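Local structure of Hydrogenase/urease maturation factor HypB (Helicobacter pylori, 4LPS) at residues V48-S53 / L132-V137; M172-D177 / Q202-E207; S158-D163 / I181-M186; A35-R40 / M112-F117. The protein acts as a GTPase of the SIMIBI class required for inserting nickel into [NiFe] hydrogenases and for maturation of urease, binding nickel or zinc itself. All coordinates share one frame; numbering follows the deposited sequence.

Contact 1 (V48-S53 / L132-V137); sequences VLNFMS and LIIENV. With MG (magnesium ion), chain C.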
# COMPACT_ATOMS: atom_id res chain seq x y z
N VAL A 48 1.98 2.29 -9.80
CA VAL A 48 0.97 2.47 -8.76
C VAL A 48 1.00 1.36 -7.71
O VAL A 48 0.99 0.17 -8.04
CB VAL A 48 -0.43 2.56 -9.38
CG1 VAL A 48 -1.48 2.77 -8.31
CG2 VAL A 48 -0.47 3.69 -10.39
N LEU A 49 1.04 1.77 -6.45
CA LEU A 49 1.08 0.84 -5.32
C LEU A 49 -0.18 0.98 -4.47
O LEU A 49 -0.66 2.09 -4.23
CB LEU A 49 2.32 1.07 -4.46
CG LEU A 49 3.67 1.14 -5.18
CD1 LEU A 49 4.78 1.51 -4.22
CD2 LEU A 49 3.97 -0.19 -5.85
N ASN A 50 -0.73 -0.16 -4.06
CA ASN A 50 -1.91 -0.19 -3.20
C ASN A 50 -1.57 -0.84 -1.86
O ASN A 50 -1.37 -2.06 -1.79
CB ASN A 50 -3.05 -0.92 -3.90
CG ASN A 50 -4.24 -1.15 -3.00
OD1 ASN A 50 -4.57 -0.32 -2.15
ND2 ASN A 50 -4.91 -2.29 -3.17
N PHE A 51 -1.50 -0.04 -0.81
CA PHE A 51 -1.15 -0.54 0.52
C PHE A 51 -2.38 -0.85 1.36
O PHE A 51 -3.23 0.01 1.58
CB PHE A 51 -0.25 0.45 1.25
CG PHE A 51 1.16 0.47 0.75
CD1 PHE A 51 2.09 -0.47 1.19
CD2 PHE A 51 1.57 1.42 -0.18
CE1 PHE A 51 3.39 -0.45 0.73
CE2 PHE A 51 2.88 1.44 -0.65
CZ PHE A 51 3.79 0.50 -0.20
N MET A 52 -2.46 -2.09 1.83
CA MET A 52 -3.59 -2.54 2.64
C MET A 52 -3.11 -3.11 3.97
O MET A 52 -2.04 -3.72 4.04
CB MET A 52 -4.39 -3.58 1.86
CG MET A 52 -5.14 -3.00 0.67
SD MET A 52 -5.83 -4.28 -0.39
CE MET A 52 -4.32 -5.08 -0.94
N SER A 53 -3.89 -2.87 5.02
CA SER A 53 -3.58 -3.39 6.34
C SER A 53 -4.75 -3.17 7.28
O SER A 53 -5.74 -2.54 6.90
CB SER A 53 -2.32 -2.73 6.91
OG SER A 53 -2.64 -1.45 7.44
N LEU A 132 2.54 6.49 -7.82
CA LEU A 132 1.31 6.95 -7.20
C LEU A 132 0.94 5.91 -6.16
O LEU A 132 0.74 4.74 -6.48
CB LEU A 132 0.19 7.14 -8.22
CG LEU A 132 -1.21 7.37 -7.64
CD1 LEU A 132 -1.32 8.76 -7.02
CD2 LEU A 132 -2.28 7.18 -8.70
N ILE A 133 0.84 6.35 -4.91
CA ILE A 133 0.63 5.42 -3.82
C ILE A 133 -0.77 5.56 -3.23
O ILE A 133 -1.19 6.65 -2.82
CB ILE A 133 1.69 5.63 -2.71
CG1 ILE A 133 3.08 5.30 -3.25
CG2 ILE A 133 1.37 4.76 -1.49
CD1 ILE A 133 4.20 5.34 -2.22
N ILE A 134 -1.49 4.45 -3.23
CA ILE A 134 -2.82 4.39 -2.63
C ILE A 134 -2.73 3.79 -1.24
O ILE A 134 -2.33 2.63 -1.08
CB ILE A 134 -3.78 3.55 -3.51
CG1 ILE A 134 -3.91 4.17 -4.90
CG2 ILE A 134 -5.15 3.44 -2.85
CD1 ILE A 134 -4.60 3.28 -5.91
N GLU A 135 -3.07 4.57 -0.22
CA GLU A 135 -3.21 4.02 1.12
C GLU A 135 -4.68 3.70 1.37
O GLU A 135 -5.50 4.60 1.53
CB GLU A 135 -2.67 4.96 2.20
CG GLU A 135 -2.66 4.30 3.58
CD GLU A 135 -2.25 5.23 4.71
OE1 GLU A 135 -2.91 5.20 5.77
OE2 GLU A 135 -1.28 6.00 4.54
N ASN A 136 -5.00 2.42 1.37
CA ASN A 136 -6.38 1.98 1.48
C ASN A 136 -6.95 2.16 2.88
O ASN A 136 -6.21 2.38 3.84
CB ASN A 136 -6.49 0.51 1.06
CG ASN A 136 -7.72 0.24 0.22
OD1 ASN A 136 -8.83 0.63 0.58
ND2 ASN A 136 -7.53 -0.41 -0.92
N VAL A 137 -8.27 2.09 2.97
CA VAL A 137 -8.98 2.09 4.25
C VAL A 137 -8.46 0.97 5.15
O VAL A 137 -8.24 -0.16 4.68
CB VAL A 137 -10.50 1.92 4.05
CG1 VAL A 137 -11.23 1.90 5.38
CG2 VAL A 137 -11.03 3.03 3.15
MG MG C . -3.07 5.94 8.09
O HOH W 1 -6.74 -2.27 3.99
O HOH W 2 -3.06 6.63 10.24

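Contact 2 (M172-D177 / Q202-E207); sequences MFMCAD and QKLKPE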
# COMPACT_ATOMS: atom_id res chain seq x y z
N MET A 172 -6.93 -11.64 1.86
CA MET A 172 -6.11 -10.43 1.81
C MET A 172 -4.65 -10.76 1.48
O MET A 172 -4.04 -10.13 0.62
CB MET A 172 -6.19 -9.66 3.13
CG MET A 172 -5.26 -8.45 3.18
SD MET A 172 -5.61 -7.17 1.96
CE MET A 172 -7.10 -6.44 2.64
N PHE A 173 -4.09 -11.75 2.18
CA PHE A 173 -2.68 -12.08 2.00
C PHE A 173 -2.40 -12.79 0.67
O PHE A 173 -1.27 -12.76 0.19
CB PHE A 173 -2.19 -12.91 3.18
CG PHE A 173 -1.99 -12.10 4.44
CD1 PHE A 173 -0.83 -11.37 4.63
CD2 PHE A 173 -2.98 -12.04 5.41
CE1 PHE A 173 -0.64 -10.61 5.78
CE2 PHE A 173 -2.80 -11.29 6.56
CZ PHE A 173 -1.63 -10.57 6.74
N MET A 174 -3.41 -13.44 0.10
CA MET A 174 -3.26 -14.06 -1.22
C MET A 174 -3.23 -13.03 -2.36
O MET A 174 -2.83 -13.35 -3.48
CB MET A 174 -4.36 -15.09 -1.47
CG MET A 174 -4.05 -16.47 -0.89
SD MET A 174 -5.33 -17.70 -1.20
CE MET A 174 -6.71 -17.03 -0.27
N CYS A 175 -3.65 -11.79 -2.10
CA CYS A 175 -3.59 -10.77 -3.14
C CYS A 175 -2.31 -9.94 -3.05
O CYS A 175 -2.06 -9.07 -3.88
CB CYS A 175 -4.81 -9.85 -3.07
SG CYS A 175 -4.71 -8.50 -1.89
N ALA A 176 -1.48 -10.23 -2.05
CA ALA A 176 -0.24 -9.50 -1.83
C ALA A 176 0.84 -9.89 -2.83
O ALA A 176 1.11 -11.08 -3.04
CB ALA A 176 0.26 -9.71 -0.42
N ASP A 177 1.46 -8.89 -3.44
CA ASP A 177 2.69 -9.08 -4.21
C ASP A 177 3.88 -8.99 -3.28
O ASP A 177 5.00 -9.34 -3.65
CB ASP A 177 2.80 -8.05 -5.33
CG ASP A 177 1.63 -8.10 -6.28
OD1 ASP A 177 1.58 -9.05 -7.10
OD2 ASP A 177 0.76 -7.20 -6.22
N GLN A 202 4.04 -19.25 3.11
CA GLN A 202 4.55 -20.34 2.29
C GLN A 202 3.42 -21.19 1.72
O GLN A 202 3.47 -21.62 0.57
CB GLN A 202 5.50 -21.22 3.10
CG GLN A 202 6.92 -20.68 3.20
CD GLN A 202 7.64 -20.66 1.87
OE1 GLN A 202 8.40 -19.73 1.58
NE2 GLN A 202 7.42 -21.68 1.06
N LYS A 203 2.40 -21.42 2.53
CA LYS A 203 1.22 -22.18 2.11
C LYS A 203 0.33 -21.37 1.16
O LYS A 203 -0.16 -21.90 0.16
CB LYS A 203 0.41 -22.63 3.33
CG LYS A 203 1.22 -23.49 4.31
CD LYS A 203 0.32 -24.32 5.22
CE LYS A 203 -0.09 -23.54 6.47
NZ LYS A 203 0.99 -23.52 7.50
N LEU A 204 0.14 -20.10 1.47
CA LEU A 204 -0.80 -19.25 0.74
C LEU A 204 -0.23 -18.75 -0.58
O LEU A 204 -0.84 -18.93 -1.64
CB LEU A 204 -1.22 -18.06 1.60
CG LEU A 204 -2.62 -18.07 2.22
CD1 LEU A 204 -2.89 -19.41 2.88
CD2 LEU A 204 -2.76 -16.94 3.22
N LYS A 205 0.94 -18.12 -0.51
CA LYS A 205 1.51 -17.43 -1.66
C LYS A 205 3.03 -17.37 -1.52
O LYS A 205 3.58 -16.34 -1.13
CB LYS A 205 0.91 -16.03 -1.79
CG LYS A 205 1.27 -15.29 -3.06
CD LYS A 205 0.06 -14.55 -3.61
CE LYS A 205 0.38 -13.78 -4.88
NZ LYS A 205 -0.44 -12.53 -4.96
N PRO A 206 3.70 -18.49 -1.81
CA PRO A 206 5.15 -18.64 -1.59
C PRO A 206 6.01 -17.70 -2.45
O PRO A 206 7.16 -17.47 -2.09
CB PRO A 206 5.41 -20.10 -1.97
CG PRO A 206 4.28 -20.47 -2.87
CD PRO A 206 3.11 -19.74 -2.30
N GLU A 207 5.46 -17.19 -3.55
CA GLU A 207 6.24 -16.30 -4.42
C GLU A 207 6.35 -14.89 -3.85
O GLU A 207 7.21 -14.11 -4.28
CB GLU A 207 5.62 -16.24 -5.82
CG GLU A 207 4.25 -15.57 -5.89
CD GLU A 207 3.10 -16.56 -5.87
OE1 GLU A 207 3.14 -17.51 -5.06
OE2 GLU A 207 2.16 -16.39 -6.68
O HOH W 3 -0.04 -11.26 -6.97

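Contact 3 (S158-D163 / I181-M186); sequences SVPEGD and ISKADM. With GDP (guanosine-5'-diphosphate), chain D.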
# COMPACT_ATOMS: atom_id res chain seq x y z
N SER A 158 1.33 -5.87 11.24
CA SER A 158 2.14 -5.32 12.31
C SER A 158 2.31 -6.35 13.41
O SER A 158 1.42 -7.17 13.65
CB SER A 158 1.52 -4.03 12.87
OG SER A 158 0.54 -4.30 13.85
N VAL A 159 3.48 -6.34 14.04
CA VAL A 159 3.82 -7.29 15.09
C VAL A 159 2.76 -7.35 16.21
O VAL A 159 2.37 -8.44 16.61
CB VAL A 159 5.21 -6.97 15.70
CG1 VAL A 159 5.38 -7.64 17.05
CG2 VAL A 159 6.31 -7.42 14.76
N PRO A 160 2.28 -6.18 16.70
CA PRO A 160 1.28 -6.27 17.77
C PRO A 160 -0.04 -6.95 17.39
O PRO A 160 -0.77 -7.35 18.29
CB PRO A 160 1.03 -4.80 18.13
CG PRO A 160 2.27 -4.09 17.71
CD PRO A 160 2.70 -4.79 16.46
N GLU A 161 -0.34 -7.07 16.09
CA GLU A 161 -1.59 -7.72 15.67
C GLU A 161 -1.59 -9.22 15.93
O GLU A 161 -2.65 -9.82 16.10
CB GLU A 161 -1.86 -7.47 14.18
CG GLU A 161 -2.09 -6.01 13.81
CD GLU A 161 -2.13 -5.79 12.31
OE1 GLU A 161 -2.82 -6.55 11.60
OE2 GLU A 161 -1.45 -4.85 11.83
N GLY A 162 -0.41 -9.82 15.97
CA GLY A 162 -0.30 -11.26 16.18
C GLY A 162 0.23 -11.98 14.96
O GLY A 162 -0.10 -11.63 13.82
N ASP A 163 1.06 -13.00 15.19
CA ASP A 163 1.73 -13.72 14.11
C ASP A 163 0.82 -14.77 13.46
O ASP A 163 1.26 -15.53 12.60
CB ASP A 163 3.03 -14.36 14.62
CG ASP A 163 2.80 -15.32 15.79
OD1 ASP A 163 1.69 -15.86 15.94
OD2 ASP A 163 3.75 -15.52 16.57
N ILE A 181 6.13 -7.14 7.40
CA ILE A 181 5.96 -7.27 8.84
C ILE A 181 6.41 -5.96 9.48
O ILE A 181 7.61 -5.71 9.63
CB ILE A 181 6.76 -8.45 9.42
CG1 ILE A 181 6.32 -9.77 8.77
CG2 ILE A 181 6.57 -8.53 10.94
CD1 ILE A 181 7.11 -10.99 9.25
N SER A 182 5.45 -5.13 9.84
CA SER A 182 5.76 -3.78 10.30
C SER A 182 5.90 -3.74 11.81
O SER A 182 5.51 -4.68 12.50
CB SER A 182 4.69 -2.79 9.82
OG SER A 182 3.40 -3.16 10.25
N LYS A 183 6.47 -2.64 12.31
CA LYS A 183 6.80 -2.50 13.73
C LYS A 183 7.66 -3.67 14.21
O LYS A 183 7.44 -4.23 15.28
CB LYS A 183 5.53 -2.37 14.58
CG LYS A 183 4.50 -1.40 13.98
CD LYS A 183 3.33 -1.15 14.92
CE LYS A 183 2.30 -0.24 14.27
NZ LYS A 183 1.17 0.11 15.18
N ALA A 184 8.66 -4.02 13.40
CA ALA A 184 9.52 -5.16 13.68
C ALA A 184 10.37 -4.96 14.93
O ALA A 184 10.91 -5.93 15.48
CB ALA A 184 10.42 -5.43 12.48
N ASP A 185 10.49 -3.72 15.38
CA ASP A 185 11.15 -3.41 16.65
C ASP A 185 10.44 -4.04 17.85
O ASP A 185 11.02 -4.15 18.93
CB ASP A 185 11.25 -1.90 16.84
CG ASP A 185 9.91 -1.20 16.68
OD1 ASP A 185 9.37 -1.19 15.55
OD2 ASP A 185 9.40 -0.65 17.68
N MET A 186 9.18 -4.45 17.66
CA MET A 186 8.34 -4.95 18.74
C MET A 186 8.30 -6.48 18.86
O MET A 186 7.54 -7.02 19.66
CB MET A 186 6.92 -4.41 18.58
CG MET A 186 6.79 -2.90 18.75
SD MET A 186 6.82 -2.41 20.48
CE MET A 186 7.51 -0.76 20.37
PB GDP D . -1.75 3.51 9.94
O1B GDP D . -3.02 3.81 10.69
O2B GDP D . -1.50 4.54 8.87
O3B GDP D . -1.84 2.15 9.27
O3A GDP D . -0.52 3.47 10.97
PA GDP D . 0.09 4.79 11.67
O1A GDP D . 1.17 5.38 10.80
O2A GDP D . -0.98 5.81 11.98
O5' GDP D . 0.75 4.19 12.99
C5' GDP D . -0.04 3.91 14.14
C4' GDP D . 0.86 3.90 15.36
O4' GDP D . 1.93 2.97 15.17
C3' GDP D . 1.50 5.26 15.56
O3' GDP D . 1.51 5.54 16.97
C2' GDP D . 2.93 5.10 15.09
O2' GDP D . 3.81 5.93 15.85
C1' GDP D . 3.18 3.63 15.37
N9 GDP D . 4.19 3.04 14.46
C8 GDP D . 4.25 3.10 13.12
N7 GDP D . 5.31 2.40 12.65
C5 GDP D . 5.94 1.86 13.72
C6 GDP D . 7.13 1.00 13.95
O6 GDP D . 7.82 0.59 13.00
N1 GDP D . 7.43 0.67 15.21
C2 GDP D . 6.70 1.09 16.26
N2 GDP D . 7.06 0.72 17.51
N3 GDP D . 5.60 1.87 16.12
C4 GDP D . 5.19 2.28 14.90
O HOH W 4 -0.12 -2.40 15.53

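Contact 4 (A35-R40 / M112-F117); sequences AEMKER and MIEGAF. With PO4 (phosphate ion), chain I.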
# COMPACT_ATOMS: atom_id res chain seq x y z
N ALA A 35 -9.47 -1.35 -14.82
CA ALA A 35 -8.74 -1.48 -16.07
C ALA A 35 -8.61 -0.13 -16.77
O ALA A 35 -7.58 0.17 -17.39
CB ALA A 35 -9.41 -2.49 -16.98
N GLU A 36 -9.66 0.68 -16.69
CA GLU A 36 -9.66 2.01 -17.29
C GLU A 36 -8.73 2.96 -16.54
O GLU A 36 -8.09 3.82 -17.15
CB GLU A 36 -11.08 2.57 -17.33
CG GLU A 36 -11.97 1.88 -18.34
CD GLU A 36 -13.38 2.42 -18.33
OE1 GLU A 36 -13.96 2.61 -19.42
OE2 GLU A 36 -13.90 2.67 -17.22
N MET A 37 -8.68 2.84 -15.22
CA MET A 37 -7.76 3.65 -14.43
C MET A 37 -6.32 3.25 -14.71
O MET A 37 -5.43 4.10 -14.71
CB MET A 37 -8.06 3.52 -12.93
CG MET A 37 -9.31 4.27 -12.47
SD MET A 37 -9.31 6.02 -12.92
CE MET A 37 -7.78 6.56 -12.15
N LYS A 38 -6.09 1.96 -14.91
CA LYS A 38 -4.76 1.47 -15.25
C LYS A 38 -4.25 2.05 -16.57
O LYS A 38 -3.06 2.32 -16.70
CB LYS A 38 -4.74 -0.06 -15.31
CG LYS A 38 -3.33 -0.64 -15.36
CD LYS A 38 -3.32 -2.16 -15.28
CE LYS A 38 -1.91 -2.69 -15.49
NZ LYS A 38 -1.87 -4.18 -15.50
N GLU A 39 -5.15 2.23 -17.53
CA GLU A 39 -4.81 2.94 -18.76
C GLU A 39 -4.21 4.31 -18.46
O GLU A 39 -3.19 4.70 -19.02
CB GLU A 39 -6.04 3.10 -19.66
CG GLU A 39 -6.68 1.80 -20.10
CD GLU A 39 -7.93 2.04 -20.94
OE1 GLU A 39 -8.81 1.15 -20.94
OE2 GLU A 39 -8.03 3.10 -21.58
N ARG A 40 -4.87 5.05 -17.57
CA ARG A 40 -4.44 6.40 -17.22
C ARG A 40 -3.14 6.39 -16.42
O ARG A 40 -2.31 7.29 -16.58
CB ARG A 40 -5.53 7.12 -16.43
CG ARG A 40 -6.86 7.20 -17.17
CD ARG A 40 -7.82 8.17 -16.51
NE ARG A 40 -7.32 9.54 -16.55
CZ ARG A 40 -7.84 10.55 -15.85
NH1 ARG A 40 -7.32 11.76 -15.95
NH2 ARG A 40 -8.87 10.33 -15.04
N MET A 112 -13.50 5.71 -7.12
CA MET A 112 -13.11 6.70 -6.11
C MET A 112 -11.74 7.31 -6.41
O MET A 112 -11.48 8.47 -6.09
CB MET A 112 -13.07 6.06 -4.72
CG MET A 112 -14.40 5.54 -4.20
SD MET A 112 -14.18 4.73 -2.59
CE MET A 112 -15.70 3.77 -2.46
N ILE A 113 -10.87 6.52 -7.04
CA ILE A 113 -9.52 6.98 -7.37
C ILE A 113 -9.54 8.09 -8.41
O ILE A 113 -8.68 8.98 -8.40
CB ILE A 113 -8.64 5.82 -7.87
CG1 ILE A 113 -8.78 4.59 -6.96
CG2 ILE A 113 -7.18 6.25 -7.97
CD1 ILE A 113 -8.28 4.83 -5.53
N GLU A 114 -10.52 8.04 -9.31
CA GLU A 114 -10.56 8.93 -10.48
C GLU A 114 -10.54 10.40 -10.07
O GLU A 114 -9.78 11.19 -10.64
CB GLU A 114 -11.80 8.65 -11.32
CG GLU A 114 -11.93 9.56 -12.53
CD GLU A 114 -13.15 9.26 -13.38
OE1 GLU A 114 -13.45 10.05 -14.30
OE2 GLU A 114 -13.81 8.23 -13.12
N GLY A 115 -11.38 10.74 -9.10
CA GLY A 115 -11.48 12.11 -8.62
C GLY A 115 -10.17 12.62 -8.05
O GLY A 115 -9.73 13.71 -8.39
N ALA A 116 -9.56 11.81 -7.19
CA ALA A 116 -8.28 12.16 -6.58
C ALA A 116 -7.18 12.25 -7.64
O ALA A 116 -6.32 13.13 -7.58
CB ALA A 116 -7.91 11.15 -5.51
N PHE A 117 -7.22 11.33 -8.59
CA PHE A 117 -6.28 11.29 -9.71
C PHE A 117 -6.34 12.58 -10.52
O PHE A 117 -5.30 13.16 -10.85
CB PHE A 117 -6.58 10.08 -10.60
CG PHE A 117 -5.55 9.81 -11.66
CD1 PHE A 117 -5.69 10.33 -12.94
CD2 PHE A 117 -4.45 9.00 -11.38
CE1 PHE A 117 -4.74 10.07 -13.92
CE2 PHE A 117 -3.51 8.74 -12.36
CZ PHE A 117 -3.65 9.27 -13.63
P PO4 I . -4.65 11.04 -18.58
O1 PO4 I . -3.21 10.81 -18.97
O2 PO4 I . -4.69 11.70 -17.23
O3 PO4 I . -5.32 11.95 -19.58
O4 PO4 I . -5.38 9.73 -18.54

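Contact 1 (V48-S53 / L132-V137)
At the centre of the parallel sheet of this P-loop NTPase fold, strand 47-52, which runs toward the nucleotide-binding loop, pairs with strand 131-135, which delivers the magnesium ligand E135. Within 48-53 and 132-137 the two axes approach to 4.7 Å at 17°, and V48, L49, N50 and F51 lie opposite L132, I133, I134 and E135. Four backbone hydrogen bonds zip them together: L49 N to L132 O, I134 N to L49 O, F51 N to I134 O and N136 N to F51 O. The second of these is short, 2.7 Å from I134 N to L49 O. On the face that carries F51 and I133, the branch methyl CG2 of I133 reaches F51 CD2 at 3.6 Å, at the edge of the ring rather than over it. L63 and M62 of helix 59-66 touch I133 and F51 respectively. On the other face V48 CG1 meets I134 CD1 at 4.0 Å. Here N50 has its CG opposite the backbone nitrogen (chi1 172°), which turns its amide toward N136, and N136 ND2 donates to N50 OD1 over 3.2 Å with the two amide planes 51° apart. N50 ND2 is taken by N153 and N136 OD1 by the backbone of L108, so both amides are held at each end. Past the strands a water links S53 N to V137 O. E135, extended beyond CG, places its OE1 2.4 Å from the magnesium ion, whose other ligands include T60, D86 and a water.

Contact 2 (M172-D177 / Q202-E207)
M174 and K205 bring the two backbones closest, with their CA atoms 5.9 Å apart, at the place where both chains leave a helix. Residues 172-174 end helix 170-174, and C175 N still bonds back to M172 O before the chain turns extended at A176. On the partner, K205 is the first residue beyond helix 194-204 to abandon helical backbone angles, and from there its side chain points toward the end of the other helix. The lysine carries the polar half of the contact. Its chain, bent at chi2 and chi4, runs past M174 O, and NZ then donates to two carbonyls: M174 O at 2.9 Å and A176 O, also at 2.9 Å. Neither oxygen is met on a lone pair, since the amine stands above both carbonyl planes, 45° out for M174 and 61° for A176. Two carbonyls of a turn are thus gripped by one ammonium group. D177 OD1 stays 4.6 Å from K205 NZ, too far for a salt bridge, and is hydrogen-bonded to Y236 and to a water that lies beside K205 NZ; the charge of the lysine should be partly balanced by this carboxylate. The apolar half is built by L204. Its CG lies 3.8 Å from M174 CG, the two side chains crossing at about a right angle, and its CD2 methyl touches F173 CB at 4.1 Å. Around this joint, V166 and L167 of helix 165-168 pack on L204, V155 of strand 152-158 touches F173 and A176, and M52 of strand 47-52 closes on M172 and C175.

Contact 3 (S158-D163 / I181-M186)
V159 and S182 join the ends of two neighbouring parallel strands, V159 N donating to S182 O at 3.0 Å. V159 then splits its two methyls: CG2 lies 3.4 Å from K183 O, while CG1 points to the 3-10 turn and lies 3.9 Å from M186 CB. S182 OG, tucked between its own nitrogen and carbonyl carbon (chi1 56°), lies against S158 CB and is hydrogen-bonded to S57 O. S158 N and S158 OG both donate to E161 OE2, the amide from above the carboxylate plane and the hydroxyl on its anti side, and S57 OG bonds to it as well. K183 runs fully extended beyond CG, crossing the ring of P160 at about a right angle, and its alkyl part slides along one face of guanine with K183 CG 3.6 Å from GDP C6. Its NZ ends at O4' of the ribose and at G56 O, and a water ties it to S158 OG. D185 holds the base edge with both oxygens: OD1 accepts from GDP N1 and OD2 from GDP N2, each at 2.7 Å. This lysine-over-base, aspartate-at-edge pairing is typical of the G4 (NKxD) guanine-specificity motif, read here as S182-K183-A184-D185.

Contact 4 (A35-R40 / M112-F117)
Apolar contact between helices 29-43 and 110-122 centres on M37 and F117. M37, bent at both chi2 and chi3, folds its terminal methyl back so that CE lies over one face of the F117 ring, 4.0 Å from F117 CG. The same methyl reaches I113 CG2 at 4.2 Å, and the sulphur rests against E114, SD to CB 4.0 Å. The F117 ring brings its CD1 edge down onto the guanidinium of R40, CD1 3.6 Å above the guanidinium plane and over its centre; the two planes are 68° apart, so the ring stands steeply on the guanidinium rather than stacking with it. The axes of 35-40 and 112-117 run 23° from parallel and approach no closer than 10.7 Å, an interval bridged by the side chains of M37, R40 and F117. In the fold, helix 110-122 lies directly on the central sheet of the P-loop NTPase domain, I113 touching I134 and F117 touching L132, while the N-terminal helix 29-43 packs alongside it. The charged groups have further partners. R40 NE donates to O4 of a phosphate ion, probably from the crystallisation liquor, at 2.8 Å. R40 NH1 donates to O2 of the same phosphate at 2.9 Å, while R40 NH2 makes a salt bridge with D118. E114, whose CG lies at the guanidinium edge, sends its carboxylate to K33 as a second salt bridge.

Contact 1 is buried, its centre about 3 Å from the chain's centre; the centres of the others lie about 15 to 16 Å out, contact 4 still buried, contacts 2 and 3 partly so. Contacts 1 and 4 share their interior: L132 and I134 pack on F117 and I113 of helix 110-122. Contact 2 also touches contact 1, M172 and C175 packing on M52. Contact 3 joins the sheet at its nucleotide rim, and its segments alternate with those of contact 2. Chemistry changes accordingly: strand bonds and metal coordination in contact 1, lysine to carbonyls in contact 2, base recognition in contact 3, and a methionine and arginine about a phenyl ring in contact 4.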